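Local atomic coordinates of dihydroorotase (Saccharomyces cerevisiae S288C, PDB entry 6L0A), a protein that catalyses the reversible, zinc-dependent cyclisation of N-carbamoyl-L-aspartate to (S)-dihydroorotate, the third step of de novo pyrimidine biosynthesis. Residues C[38-43]-C[55-60]; C[69-74]-C[312-317]; C[25-30]-C[62-67]; C[253-258]-C[281-286]. One frame throughout, in Å; residues are numbered along the deposited sequence.

Contact 1 (C[38-43]-C[55-60]); sequences AYIMPN and IEYKKT. With LMR ((2S)-2-hydroxybutanedioic acid), chain M.
This is a buried strand-to-helix packing contact, in which Ile40, at the end of strand 37-40, meets the ring of Tyr57 from the covering helix 51-64. CG2 of Ile40 approaches CE2 of Tyr57 obliquely, at 3.6 Å. The ring gets there because its CG stands anti to the backbone N (chi1 -165°), which carries the ring off the helix to the strand side. Beyond this apolar touch, a water links the segments by donating to Met41 O at 3.0 Å and to Tyr57 OH at 2.8 Å, lying in the plane of the ring at its edge. The phenol also bonds to Arg18 O. Past the strand, Asn43 ND2 gives malate O4B a nearly straight hydrogen bond (2.9 Å, 172°) and bonds to Thr106 O as well. With an alanine in place of Asn43, malate O4B and Thr106 O would probably both be left without this amide donor. The segments belong to a beta-alpha-beta unit of the TIM-barrel amidohydrolase fold, in which the loop after strand 37-40 supplies a ligand-pocket residue.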
loop_
_atom_site.group_PDB
_atom_site.type_symbol
_atom_site.label_atom_id
_atom_site.label_comp_id
_atom_site.label_asym_id
_atom_site.label_seq_id
_atom_site.Cartn_x
_atom_site.Cartn_y
_atom_site.Cartn_z
ATOM N N ALA C 38 -24.486 12.892 13.563
ATOM C CA ALA C 38 -23.052 12.749 13.310
ATOM C C ALA C 38 -22.267 12.825 14.616
ATOM O O ALA C 38 -22.471 13.745 15.412
ATOM C CB ALA C 38 -22.557 13.844 12.358
ATOM N N TYR C 39 -21.351 11.878 14.822
ATOM C CA TYR C 39 -20.412 11.935 15.936
ATOM C C TYR C 39 -19.105 12.522 15.417
ATOM O O TYR C 39 -18.454 11.912 14.562
ATOM C CB TYR C 39 -20.181 10.551 16.526
ATOM C CG TYR C 39 -19.314 10.526 17.775
ATOM C CD1 TYR C 39 -19.723 11.151 18.940
ATOM C CD2 TYR C 39 -18.103 9.842 17.787
ATOM C CE1 TYR C 39 -18.937 11.109 20.102
ATOM C CE2 TYR C 39 -17.306 9.794 18.936
ATOM C CZ TYR C 39 -17.741 10.431 20.091
ATOM O OH TYR C 39 -16.983 10.384 21.245
ATOM N N ILE C 40 -18.733 13.692 15.929
ATOM C CA ILE C 40 -17.696 14.543 15.343
ATOM C C ILE C 40 -16.355 14.258 16.004
ATOM O O ILE C 40 -16.199 14.420 17.220
ATOM C CB ILE C 40 -18.056 16.031 15.488
ATOM C CG1 ILE C 40 -19.392 16.316 14.797
ATOM C CG2 ILE C 40 -16.943 16.931 14.958
ATOM C CD1 ILE C 40 -19.341 16.157 13.254
ATOM N N MET C 41 -15.365 13.895 15.200
ATOM C CA MET C 41 -14.075 13.520 15.763
ATOM C C MET C 41 -13.244 14.758 16.110
ATOM O O MET C 41 -13.455 15.841 15.554
ATOM C CB MET C 41 -13.338 12.614 14.784
ATOM C CG MET C 41 -13.962 11.199 14.710
ATOM S SD MET C 41 -13.904 10.374 16.306
ATOM C CE MET C 41 -15.050 8.997 16.143
ATOM N N PRO C 42 -12.272 14.620 17.029
ATOM C CA PRO C 42 -11.642 15.811 17.617
ATOM C C PRO C 42 -10.194 16.082 17.213
ATOM O O PRO C 42 -9.509 16.868 17.879
ATOM C CB PRO C 42 -11.716 15.498 19.113
ATOM C CG PRO C 42 -11.400 14.035 19.153
ATOM C CD PRO C 42 -12.057 13.439 17.887
ATOM N N ASN C 43 -9.688 15.430 16.173
ATOM C CA ASN C 43 -8.265 15.540 15.844
ATOM C C ASN C 43 -8.018 16.782 14.979
ATOM O O ASN C 43 -7.504 16.734 13.863
ATOM C CB ASN C 43 -7.770 14.257 15.180
ATOM C CG ASN C 43 -8.467 13.964 13.873
ATOM O OD1 ASN C 43 -9.609 14.388 13.652
ATOM N ND2 ASN C 43 -7.782 13.231 12.982
ATOM N N ILE C 55 -17.463 23.505 22.789
ATOM C CA ILE C 55 -18.738 24.211 22.724
ATOM C C ILE C 55 -18.782 25.115 21.499
ATOM O O ILE C 55 -19.758 25.109 20.742
ATOM C CB ILE C 55 -18.982 25.005 24.021
ATOM C CG1 ILE C 55 -19.312 24.058 25.170
ATOM C CG2 ILE C 55 -20.130 26.015 23.822
ATOM C CD1 ILE C 55 -19.290 24.728 26.531
ATOM N N GLU C 56 -17.720 25.901 21.278
ATOM C CA GLU C 56 -17.711 26.799 20.128
ATOM C C GLU C 56 -17.646 26.027 18.813
ATOM O O GLU C 56 -18.242 26.455 17.820
ATOM C CB GLU C 56 -16.553 27.796 20.237
ATOM C CG GLU C 56 -16.740 28.831 21.349
ATOM C CD GLU C 56 -17.982 29.711 21.149
ATOM O OE1 GLU C 56 -18.894 29.670 22.011
ATOM O OE2 GLU C 56 -18.043 30.443 20.137
ATOM N N TYR C 57 -16.949 24.884 18.788
ATOM C CA TYR C 57 -16.942 24.048 17.586
ATOM C C TYR C 57 -18.353 23.591 17.240
ATOM O O TYR C 57 -18.797 23.729 16.094
ATOM C CB TYR C 57 -16.020 22.839 17.785
ATOM C CG TYR C 57 -15.626 22.070 16.530
ATOM C CD1 TYR C 57 -15.396 22.714 15.315
ATOM C CD2 TYR C 57 -15.427 20.700 16.585
ATOM C CE1 TYR C 57 -15.001 21.993 14.182
ATOM C CE2 TYR C 57 -15.036 19.978 15.481
ATOM C CZ TYR C 57 -14.827 20.619 14.281
ATOM O OH TYR C 57 -14.436 19.872 13.200
ATOM N N LYS C 58 -19.084 23.053 18.224
ATOM C CA LYS C 58 -20.457 22.619 17.951
ATOM C C LYS C 58 -21.309 23.774 17.436
ATOM O O LYS C 58 -22.123 23.595 16.518
ATOM C CB LYS C 58 -21.095 22.013 19.204
ATOM C CG LYS C 58 -22.461 21.352 18.935
ATOM C CD LYS C 58 -23.023 20.693 20.196
ATOM C CE LYS C 58 -24.384 20.057 19.929
ATOM N NZ LYS C 58 -24.948 19.381 21.138
ATOM N N LYS C 59 -21.137 24.966 18.008
ATOM C CA LYS C 59 -21.926 26.108 17.559
ATOM C C LYS C 59 -21.637 26.427 16.097
ATOM O O LYS C 59 -22.552 26.731 15.326
ATOM C CB LYS C 59 -21.647 27.319 18.453
ATOM C CG LYS C 59 -22.283 27.211 19.839
ATOM C CD LYS C 59 -22.862 28.546 20.330
ATOM C CE LYS C 59 -24.375 28.633 20.083
ATOM N NZ LYS C 59 -25.188 28.089 21.213
ATOM N N THR C 60 -20.368 26.324 15.694
ATOM C CA THR C 60 -20.002 26.552 14.302
ATOM C C THR C 60 -20.684 25.548 13.393
ATOM O O THR C 60 -21.242 25.912 12.349
ATOM C CB THR C 60 -18.479 26.476 14.143
ATOM O OG1 THR C 60 -17.878 27.544 14.877
ATOM C CG2 THR C 60 -18.073 26.582 12.662
HETATM C C1 LMR M . -8.184 8.399 10.634
HETATM O O1A LMR M . -9.342 8.134 11.054
HETATM O O1B LMR M . -7.290 7.566 10.890
HETATM C C2 LMR M . -7.841 9.686 9.847
HETATM O O2 LMR M . -7.371 9.494 8.527
HETATM C C3 LMR M . -9.076 10.486 9.600
HETATM C C4 LMR M . -8.463 11.853 9.400
HETATM O O4A LMR M . -7.737 12.140 8.387
HETATM O O4B LMR M . -8.720 12.642 10.320
HETATM O O HOH W 1 -14.119 17.110 12.942
#

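Contact 2 (C[69-74]-C[312-317]); sequences TFLMSF and YEVKDS
Leu71 and Tyr312 mark the closest backbone approach, with their CA atoms 9.3 Å apart, so the two segments meet through side chains and no hydrogen bond joins them. Segment 69-74 carries strand 69-71, while 312-317 leads out of helix 300-312. There Glu313, with its positive phi of 51°, is the C-prime residue of a Schellman motif that ends the helix, and the chain turns so that Val314 points back at the strand. Leu71 supplies the touching group from its side. Its CD1 lies anti to CA (chi2 176°), which carries this methyl out to the far end of the side chain, 4.1 Å from CG2 of Val314; the two side chains cross obliquely. The same CD1 comes within 4.3 Å of Tyr312 CD2, approaching that ring at a slant. The polar end of Tyr312 is occupied away from Leu71: its OH bonds to Asn135 ND2, and its ring also meets that of Tyr39. Thr69 OG1, at the start of the strand, bonds to Ala320 N. One leucine methyl thus serves both partners, and the chemistry is purely apolar: shape and burial hold this join, with the polar bonds kept to its surroundings.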
loop_
_atom_site.group_PDB
_atom_site.type_symbol
_atom_site.label_atom_id
_atom_site.label_comp_id
_atom_site.label_asym_id
_atom_site.label_seq_id
_atom_site.Cartn_x
_atom_site.Cartn_y
_atom_site.Cartn_z
ATOM N N THR C 69 -27.822 16.700 13.731
ATOM C CA THR C 69 -27.623 16.483 15.160
ATOM C C THR C 69 -26.163 16.129 15.400
ATOM O O THR C 69 -25.676 15.134 14.861
ATOM C CB THR C 69 -28.538 15.368 15.650
ATOM O OG1 THR C 69 -29.903 15.798 15.497
ATOM C CG2 THR C 69 -28.241 15.020 17.110
ATOM N N PHE C 70 -25.473 16.935 16.206
ATOM C CA PHE C 70 -24.029 16.824 16.392
ATOM C C PHE C 70 -23.732 16.278 17.781
ATOM O O PHE C 70 -24.121 16.886 18.781
ATOM C CB PHE C 70 -23.355 18.181 16.214
ATOM C CG PHE C 70 -23.336 18.658 14.800
ATOM C CD1 PHE C 70 -22.543 18.023 13.859
ATOM C CD2 PHE C 70 -24.130 19.725 14.398
ATOM C CE1 PHE C 70 -22.522 18.442 12.543
ATOM C CE2 PHE C 70 -24.126 20.152 13.071
ATOM C CZ PHE C 70 -23.319 19.514 12.141
ATOM N N LEU C 71 -23.045 15.139 17.838
ATOM C CA LEU C 71 -22.517 14.580 19.077
ATOM C C LEU C 71 -21.007 14.784 19.068
ATOM O O LEU C 71 -20.353 14.469 18.073
ATOM C CB LEU C 71 -22.854 13.101 19.198
ATOM C CG LEU C 71 -24.321 12.700 19.011
ATOM C CD1 LEU C 71 -24.463 11.174 19.054
ATOM C CD2 LEU C 71 -25.214 13.383 20.057
ATOM N N MET C 72 -20.465 15.310 20.159
ATOM C CA MET C 72 -19.112 15.850 20.172
ATOM C C MET C 72 -18.188 14.983 21.020
ATOM O O MET C 72 -18.643 14.191 21.850
ATOM C CB MET C 72 -19.110 17.283 20.703
ATOM C CG MET C 72 -20.110 18.214 19.999
ATOM S SD MET C 72 -19.817 18.417 18.218
ATOM C CE MET C 72 -18.222 19.239 18.202
ATOM N N SER C 73 -16.879 15.154 20.818
ATOM C CA SER C 73 -15.901 14.369 21.556
ATOM C C SER C 73 -14.697 15.218 21.949
ATOM O O SER C 73 -14.401 16.259 21.355
ATOM C CB SER C 73 -15.394 13.168 20.736
ATOM O OG SER C 73 -14.784 13.630 19.535
ATOM N N PHE C 74 -14.005 14.738 22.979
ATOM C CA PHE C 74 -12.661 15.173 23.314
ATOM C C PHE C 74 -11.631 14.225 22.697
ATOM O O PHE C 74 -11.892 13.041 22.469
ATOM C CB PHE C 74 -12.446 15.193 24.836
ATOM C CG PHE C 74 -12.966 16.431 25.531
ATOM C CD1 PHE C 74 -13.090 17.640 24.857
ATOM C CD2 PHE C 74 -13.285 16.381 26.878
ATOM C CE1 PHE C 74 -13.548 18.783 25.521
ATOM C CE2 PHE C 74 -13.751 17.502 27.549
ATOM C CZ PHE C 74 -13.881 18.707 26.875
ATOM N N TYR C 312 -25.378 4.877 21.611
ATOM C CA TYR C 312 -25.093 6.210 22.114
ATOM C C TYR C 312 -26.260 6.766 22.919
ATOM O O TYR C 312 -26.158 7.881 23.442
ATOM C CB TYR C 312 -24.757 7.157 20.961
ATOM C CG TYR C 312 -23.303 7.093 20.520
ATOM C CD1 TYR C 312 -22.875 6.167 19.571
ATOM C CD2 TYR C 312 -22.358 7.957 21.065
ATOM C CE1 TYR C 312 -21.529 6.113 19.177
ATOM C CE2 TYR C 312 -21.031 7.918 20.677
ATOM C CZ TYR C 312 -20.620 6.994 19.738
ATOM O OH TYR C 312 -19.291 6.963 19.372
ATOM N N GLU C 313 -27.351 6.005 23.005
ATOM C CA GLU C 313 -28.556 6.376 23.752
ATOM C C GLU C 313 -29.030 7.773 23.364
ATOM O O GLU C 313 -29.212 8.659 24.202
ATOM C CB GLU C 313 -28.325 6.246 25.260
ATOM C CG GLU C 313 -27.927 4.818 25.629
ATOM C CD GLU C 313 -27.570 4.633 27.108
ATOM O OE1 GLU C 313 -28.455 4.844 27.958
ATOM O OE2 GLU C 313 -26.411 4.290 27.391
ATOM N N VAL C 314 -29.218 7.961 22.058
ATOM C CA VAL C 314 -29.694 9.220 21.498
ATOM C C VAL C 314 -31.189 9.325 21.762
ATOM O O VAL C 314 -31.946 8.395 21.468
ATOM C CB VAL C 314 -29.399 9.289 19.993
ATOM C CG1 VAL C 314 -29.793 10.649 19.424
ATOM C CG2 VAL C 314 -27.917 9.004 19.722
ATOM N N LYS C 315 -31.613 10.453 22.314
ATOM C CA LYS C 315 -33.009 10.684 22.656
ATOM C C LYS C 315 -33.636 11.655 21.666
ATOM O O LYS C 315 -32.960 12.515 21.094
ATOM C CB LYS C 315 -33.137 11.244 24.078
ATOM C CG LYS C 315 -32.395 10.454 25.140
ATOM C CD LYS C 315 -32.881 9.010 25.212
ATOM C CE LYS C 315 -32.219 8.254 26.363
ATOM N NZ LYS C 315 -32.610 6.812 26.408
ATOM N N ASP C 316 -34.957 11.527 21.489
ATOM C CA ASP C 316 -35.674 12.433 20.600
ATOM C C ASP C 316 -35.444 13.895 20.972
ATOM O O ASP C 316 -35.457 14.770 20.098
ATOM C CB ASP C 316 -37.169 12.111 20.618
ATOM C CG ASP C 316 -37.767 12.024 19.221
ATOM O OD1 ASP C 316 -38.919 11.553 19.104
ATOM O OD2 ASP C 316 -37.093 12.420 18.241
ATOM N N SER C 317 -35.213 14.181 22.255
ATOM C CA SER C 317 -35.066 15.565 22.686
ATOM C C SER C 317 -33.740 16.183 22.255
ATOM O O SER C 317 -33.637 17.413 22.214
ATOM C CB SER C 317 -35.205 15.665 24.204
ATOM O OG SER C 317 -34.172 14.949 24.850
#

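Contact 3 (C[25-30]-C[62-67]); sequences LVTPKI and QKLAPK
Two neighbouring helices on the outside of the TIM barrel, 20-32 and 51-64, meet here through Thr27 and Pro28 on the first and Leu64, with Ala65 just past the end, on the second. Thr27 does most of the touching. Its CG2, anti to the backbone N, rests 3.9 Å from Ala65 CB and near Leu64 CB, while Leu64 CD1 comes up to Thr27 OG1 at 4.0 Å; the side chains of Thr27 and Leu64 cross at about a right angle. That hydroxyl is bonded to Cys23 O in its own helix, so the side chain can offer its methyl to Ala65. Beside it, Pro28 CG lies 4.0 Å from Leu64 O. Pro28 N has no hydrogen to give, and Lys29 N reaches only three residues back, to Val26 O at 2.8 Å, where helix 20-32 is kinked. Lys29 NZ folds back onto Leu25 O, also at 2.8 Å, tilted 20° from the carbonyl plane. Inward lies strand 69-71, whose Phe70 packs against Thr27, Ile30 and Ala65 and so backs the helix pair.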
loop_
_atom_site.group_PDB
_atom_site.type_symbol
_atom_site.label_atom_id
_atom_site.label_comp_id
_atom_site.label_asym_id
_atom_site.label_seq_id
_atom_site.Cartn_x
_atom_site.Cartn_y
_atom_site.Cartn_z
ATOM N N LEU C 25 -17.405 23.507 3.455
ATOM C CA LEU C 25 -17.748 22.650 2.329
ATOM C C LEU C 25 -18.422 21.370 2.800
ATOM O O LEU C 25 -19.450 20.962 2.257
ATOM C CB LEU C 25 -16.485 22.336 1.520
ATOM C CG LEU C 25 -16.537 21.341 0.360
ATOM C CD1 LEU C 25 -17.630 21.680 -0.646
ATOM C CD2 LEU C 25 -15.178 21.305 -0.324
ATOM N N VAL C 26 -17.870 20.737 3.831
ATOM C CA VAL C 26 -18.189 19.343 4.113
ATOM C C VAL C 26 -19.358 19.181 5.078
ATOM O O VAL C 26 -20.116 18.220 4.958
ATOM C CB VAL C 26 -16.926 18.644 4.642
ATOM C CG1 VAL C 26 -17.265 17.300 5.267
ATOM C CG2 VAL C 26 -15.934 18.479 3.494
ATOM N N THR C 27 -19.513 20.088 6.034
ATOM C CA THR C 27 -20.557 19.913 7.041
ATOM C C THR C 27 -21.955 19.823 6.444
ATOM O O THR C 27 -22.728 18.959 6.892
ATOM C CB THR C 27 -20.466 21.035 8.085
ATOM O OG1 THR C 27 -19.175 21.007 8.698
ATOM C CG2 THR C 27 -21.538 20.848 9.172
ATOM N N PRO C 28 -22.334 20.618 5.436
ATOM C CA PRO C 28 -23.640 20.392 4.791
ATOM C C PRO C 28 -23.757 19.040 4.111
ATOM O O PRO C 28 -24.881 18.550 3.935
ATOM C CB PRO C 28 -23.741 21.543 3.777
ATOM C CG PRO C 28 -22.810 22.595 4.279
ATOM C CD PRO C 28 -21.661 21.814 4.897
ATOM N N LYS C 29 -22.638 18.417 3.716
ATOM C CA LYS C 29 -22.702 17.129 3.037
ATOM C C LYS C 29 -23.103 15.985 3.957
ATOM O O LYS C 29 -23.438 14.904 3.459
ATOM C CB LYS C 29 -21.352 16.806 2.382
ATOM C CG LYS C 29 -20.789 17.943 1.540
ATOM C CD LYS C 29 -21.657 18.147 0.302
ATOM C CE LYS C 29 -20.996 19.098 -0.687
ATOM N NZ LYS C 29 -20.929 20.473 -0.128
ATOM N N ILE C 30 -23.056 16.175 5.281
ATOM C CA ILE C 30 -23.586 15.154 6.177
ATOM C C ILE C 30 -25.042 14.877 5.830
ATOM O O ILE C 30 -25.426 13.739 5.533
ATOM C CB ILE C 30 -23.413 15.582 7.646
ATOM C CG1 ILE C 30 -21.922 15.798 7.965
ATOM C CG2 ILE C 30 -24.028 14.544 8.571
ATOM C CD1 ILE C 30 -21.638 16.516 9.295
ATOM N N GLN C 62 -23.419 23.740 13.984
ATOM C CA GLN C 62 -24.871 23.892 13.960
ATOM C C GLN C 62 -25.300 25.042 13.063
ATOM O O GLN C 62 -26.356 24.970 12.432
ATOM C CB GLN C 62 -25.420 24.108 15.372
ATOM C CG GLN C 62 -25.592 22.833 16.166
ATOM C CD GLN C 62 -26.774 21.981 15.713
ATOM O OE1 GLN C 62 -27.183 21.985 14.535
ATOM N NE2 GLN C 62 -27.314 21.221 16.649
ATOM N N LYS C 63 -24.494 26.105 12.989
ATOM C CA LYS C 63 -24.798 27.203 12.077
ATOM C C LYS C 63 -24.723 26.748 10.623
ATOM O O LYS C 63 -25.570 27.126 9.803
ATOM C CB LYS C 63 -23.844 28.368 12.332
ATOM C CG LYS C 63 -24.224 29.669 11.644
ATOM C CD LYS C 63 -23.272 30.788 12.052
ATOM C CE LYS C 63 -23.888 32.164 11.818
ATOM N NZ LYS C 63 -24.903 32.131 10.728
ATOM N N LEU C 64 -23.729 25.916 10.291
ATOM C CA LEU C 64 -23.562 25.457 8.918
ATOM C C LEU C 64 -24.615 24.435 8.521
ATOM O O LEU C 64 -24.884 24.264 7.328
ATOM C CB LEU C 64 -22.168 24.853 8.728
ATOM C CG LEU C 64 -20.966 25.773 8.942
ATOM C CD1 LEU C 64 -19.689 24.960 9.045
ATOM C CD2 LEU C 64 -20.882 26.742 7.784
ATOM N N ALA C 65 -25.192 23.724 9.492
ATOM C CA ALA C 65 -26.137 22.643 9.213
ATOM C C ALA C 65 -27.150 22.581 10.340
ATOM O O ALA C 65 -27.050 21.747 11.247
ATOM C CB ALA C 65 -25.425 21.296 9.053
ATOM N N PRO C 66 -28.157 23.463 10.319
ATOM C CA PRO C 66 -29.086 23.531 11.457
ATOM C C PRO C 66 -29.937 22.288 11.637
ATOM O O PRO C 66 -30.499 22.111 12.723
ATOM C CB PRO C 66 -29.948 24.766 11.143
ATOM C CG PRO C 66 -29.125 25.576 10.185
ATOM C CD PRO C 66 -28.374 24.558 9.359
ATOM N N LYS C 67 -30.060 21.416 10.634
ATOM C CA LYS C 67 -30.886 20.224 10.779
ATOM C C LYS C 67 -30.094 18.974 11.146
ATOM O O LYS C 67 -30.687 17.900 11.282
ATOM C CB LYS C 67 -31.682 19.973 9.493
ATOM C CG LYS C 67 -32.492 21.192 9.045
ATOM C CD LYS C 67 -33.294 20.906 7.782
ATOM C CE LYS C 67 -33.978 22.179 7.283
ATOM N NZ LYS C 67 -34.864 21.926 6.113
#

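Contact 4 (C[253-258]-C[281-286]); sequences FFFGSD and SFAIPY. With ZN (zinc ion), chain K; LMR ((2S)-2-hydroxybutanedioic acid), chain M.
Apolar packing joins the two segments, and it centres on the Phe255 ring. Ala283 CB sits at the edge of that ring, near its plane, 4.1 Å from CZ, while Ile284 CD1 comes obliquely to CE2 at 4.4 Å. With chi1 at 179° the Phe255 ring is carried away from its own backbone N, out to the helix. One of its faces has the backbone N of Ser257 3.9 Å above the plane, offset toward the rim. No hydrogen bond crosses: Tyr286 N bonds to Phe282 O at 2.9 Å in the first turn of the helix, and Ser257 OG bonds outside the pair, to Asp12 OD2. Metal coordination takes over where the strand runs out. Asp258 OD1 binds zinc at 2.0 Å, alongside His14 and His16, and malate O1A takes a longer position, 2.5 Å from the metal. Strand 253-255 lies next to strand 205-209, and the Phe255 ring touches helix 283-293 and also Phe303 and Val304 of helix 300-312.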
loop_
_atom_site.group_PDB
_atom_site.type_symbol
_atom_site.label_atom_id
_atom_site.label_comp_id
_atom_site.label_asym_id
_atom_site.label_seq_id
_atom_site.Cartn_x
_atom_site.Cartn_y
_atom_site.Cartn_z
ATOM N N PHE C 253 -22.320 -4.056 15.735
ATOM C CA PHE C 253 -21.695 -3.467 14.552
ATOM C C PHE C 253 -22.627 -2.390 14.018
ATOM O O PHE C 253 -23.823 -2.643 13.838
ATOM C CB PHE C 253 -21.426 -4.516 13.454
ATOM C CG PHE C 253 -20.516 -5.640 13.877
ATOM C CD1 PHE C 253 -19.194 -5.396 14.202
ATOM C CD2 PHE C 253 -20.982 -6.949 13.925
ATOM C CE1 PHE C 253 -18.357 -6.429 14.594
ATOM C CE2 PHE C 253 -20.144 -7.986 14.305
ATOM C CZ PHE C 253 -18.834 -7.725 14.639
ATOM N N PHE C 254 -22.104 -1.187 13.783
ATOM C CA PHE C 254 -22.914 -0.164 13.140
ATOM C C PHE C 254 -22.010 0.797 12.382
ATOM O O PHE C 254 -20.784 0.696 12.429
ATOM C CB PHE C 254 -23.835 0.568 14.144
ATOM C CG PHE C 254 -23.150 1.080 15.387
ATOM C CD1 PHE C 254 -23.169 0.341 16.559
ATOM C CD2 PHE C 254 -22.544 2.333 15.401
ATOM C CE1 PHE C 254 -22.573 0.825 17.722
ATOM C CE2 PHE C 254 -21.947 2.820 16.558
ATOM C CZ PHE C 254 -21.963 2.063 17.718
ATOM N N PHE C 255 -22.644 1.720 11.661
ATOM C CA PHE C 255 -21.972 2.538 10.659
ATOM C C PHE C 255 -21.212 3.690 11.294
ATOM O O PHE C 255 -21.784 4.482 12.051
ATOM C CB PHE C 255 -23.000 3.098 9.678
ATOM C CG PHE C 255 -22.429 3.991 8.612
ATOM C CD1 PHE C 255 -21.368 3.573 7.827
ATOM C CD2 PHE C 255 -22.990 5.245 8.371
ATOM C CE1 PHE C 255 -20.871 4.394 6.827
ATOM C CE2 PHE C 255 -22.503 6.066 7.369
ATOM C CZ PHE C 255 -21.439 5.634 6.591
ATOM N N GLY C 256 -19.928 3.796 10.961
ATOM C CA GLY C 256 -19.172 5.015 11.206
ATOM C C GLY C 256 -18.308 5.237 9.985
ATOM O O GLY C 256 -17.459 4.394 9.687
ATOM N N SER C 257 -18.527 6.322 9.249
ATOM C CA SER C 257 -17.903 6.428 7.932
ATOM C C SER C 257 -16.397 6.616 8.026
ATOM O O SER C 257 -15.658 6.178 7.134
ATOM C CB SER C 257 -18.509 7.594 7.152
ATOM O OG SER C 257 -18.189 8.836 7.752
ATOM N N ASP C 258 -15.931 7.283 9.075
ATOM C CA ASP C 258 -14.588 7.856 9.088
ATOM C C ASP C 258 -14.335 8.642 7.808
ATOM O O ASP C 258 -13.247 8.598 7.234
ATOM C CB ASP C 258 -13.511 6.782 9.285
ATOM C CG ASP C 258 -12.173 7.382 9.674
ATOM O OD1 ASP C 258 -12.179 8.547 10.118
ATOM O OD2 ASP C 258 -11.116 6.727 9.496
ATOM N N SER C 281 -20.363 12.688 1.151
ATOM C CA SER C 281 -21.343 13.152 0.163
ATOM C C SER C 281 -22.297 12.059 -0.307
ATOM O O SER C 281 -23.386 12.374 -0.809
ATOM C CB SER C 281 -20.628 13.755 -1.052
ATOM O OG SER C 281 -20.092 15.043 -0.770
ATOM N N PHE C 282 -21.929 10.786 -0.177
ATOM C CA PHE C 282 -22.799 9.706 -0.624
ATOM C C PHE C 282 -22.837 8.588 0.397
ATOM O O PHE C 282 -23.015 7.423 0.040
ATOM C CB PHE C 282 -22.361 9.184 -1.999
ATOM C CG PHE C 282 -22.338 10.255 -3.046
ATOM C CD1 PHE C 282 -23.488 10.565 -3.757
ATOM C CD2 PHE C 282 -21.189 10.983 -3.293
ATOM C CE1 PHE C 282 -23.481 11.566 -4.710
ATOM C CE2 PHE C 282 -21.177 11.990 -4.238
ATOM C CZ PHE C 282 -22.327 12.282 -4.946
ATOM N N ALA C 283 -22.696 8.945 1.679
ATOM C CA ALA C 283 -22.479 7.966 2.738
ATOM C C ALA C 283 -23.512 6.843 2.705
ATOM O O ALA C 283 -23.164 5.667 2.585
ATOM C CB ALA C 283 -22.483 8.683 4.093
ATOM N N ILE C 284 -24.794 7.179 2.809
ATOM C CA ILE C 284 -25.790 6.116 2.897
ATOM C C ILE C 284 -25.921 5.369 1.568
ATOM O O ILE C 284 -25.991 4.131 1.581
ATOM C CB ILE C 284 -27.146 6.663 3.376
ATOM C CG1 ILE C 284 -26.985 7.289 4.764
ATOM C CG2 ILE C 284 -28.161 5.531 3.440
ATOM C CD1 ILE C 284 -26.596 6.280 5.837
ATOM N N PRO C 285 -25.962 6.048 0.412
ATOM C CA PRO C 285 -25.928 5.301 -0.866
ATOM C C PRO C 285 -24.779 4.301 -0.997
ATOM O O PRO C 285 -24.999 3.221 -1.563
ATOM C CB PRO C 285 -25.832 6.416 -1.912
ATOM C CG PRO C 285 -26.518 7.582 -1.276
ATOM C CD PRO C 285 -26.174 7.494 0.188
ATOM N N TYR C 286 -23.570 4.607 -0.493
ATOM C CA TYR C 286 -22.488 3.618 -0.520
ATOM C C TYR C 286 -22.884 2.362 0.240
ATOM O O TYR C 286 -22.692 1.235 -0.235
ATOM C CB TYR C 286 -21.197 4.178 0.102
ATOM C CG TYR C 286 -20.490 5.295 -0.624
ATOM C CD1 TYR C 286 -20.112 5.167 -1.959
ATOM C CD2 TYR C 286 -20.159 6.464 0.042
ATOM C CE1 TYR C 286 -19.453 6.191 -2.606
ATOM C CE2 TYR C 286 -19.493 7.494 -0.589
ATOM C CZ TYR C 286 -19.144 7.350 -1.922
ATOM O OH TYR C 286 -18.493 8.374 -2.539
HETATM ZN ZN ZN K . -11.534 8.999 12.014
HETATM C C1 LMR M . -8.184 8.399 10.634
HETATM O O1A LMR M . -9.342 8.134 11.054
HETATM O O1B LMR M . -7.290 7.566 10.890
HETATM C C2 LMR M . -7.841 9.686 9.847
HETATM O O2 LMR M . -7.371 9.494 8.527
HETATM C C3 LMR M . -9.076 10.486 9.600
HETATM C C4 LMR M . -8.463 11.853 9.400
HETATM O O4A LMR M . -7.737 12.140 8.387
HETATM O O4B LMR M . -8.720 12.642 10.320
#

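Overall arrangement
Contacts 1, 2 and 3 share a corner of the barrel. Strands 37-40 and 69-71 lie side by side, with Ile40 N 2.8 Å from Leu71 O, and this ties contact 1 to contact 2, centres 11 Å apart. Contacts 1 and 3 both use helix 51-64, and contact 1 is nested inside the chain loop that contact 3 closes; Phe70 CZ, 3.7 Å from Thr27 CG2, joins contact 3 to contact 2. Contact 4 lies about 18 Å from contact 1 between centres, and it touches contact 2 where Tyr312 meets Phe254. Malate reconnects contacts 1 and 4: Asn43 of contact 1 holds one of its carboxylates, while the other shares a zinc ion with Asp258 of contact 4.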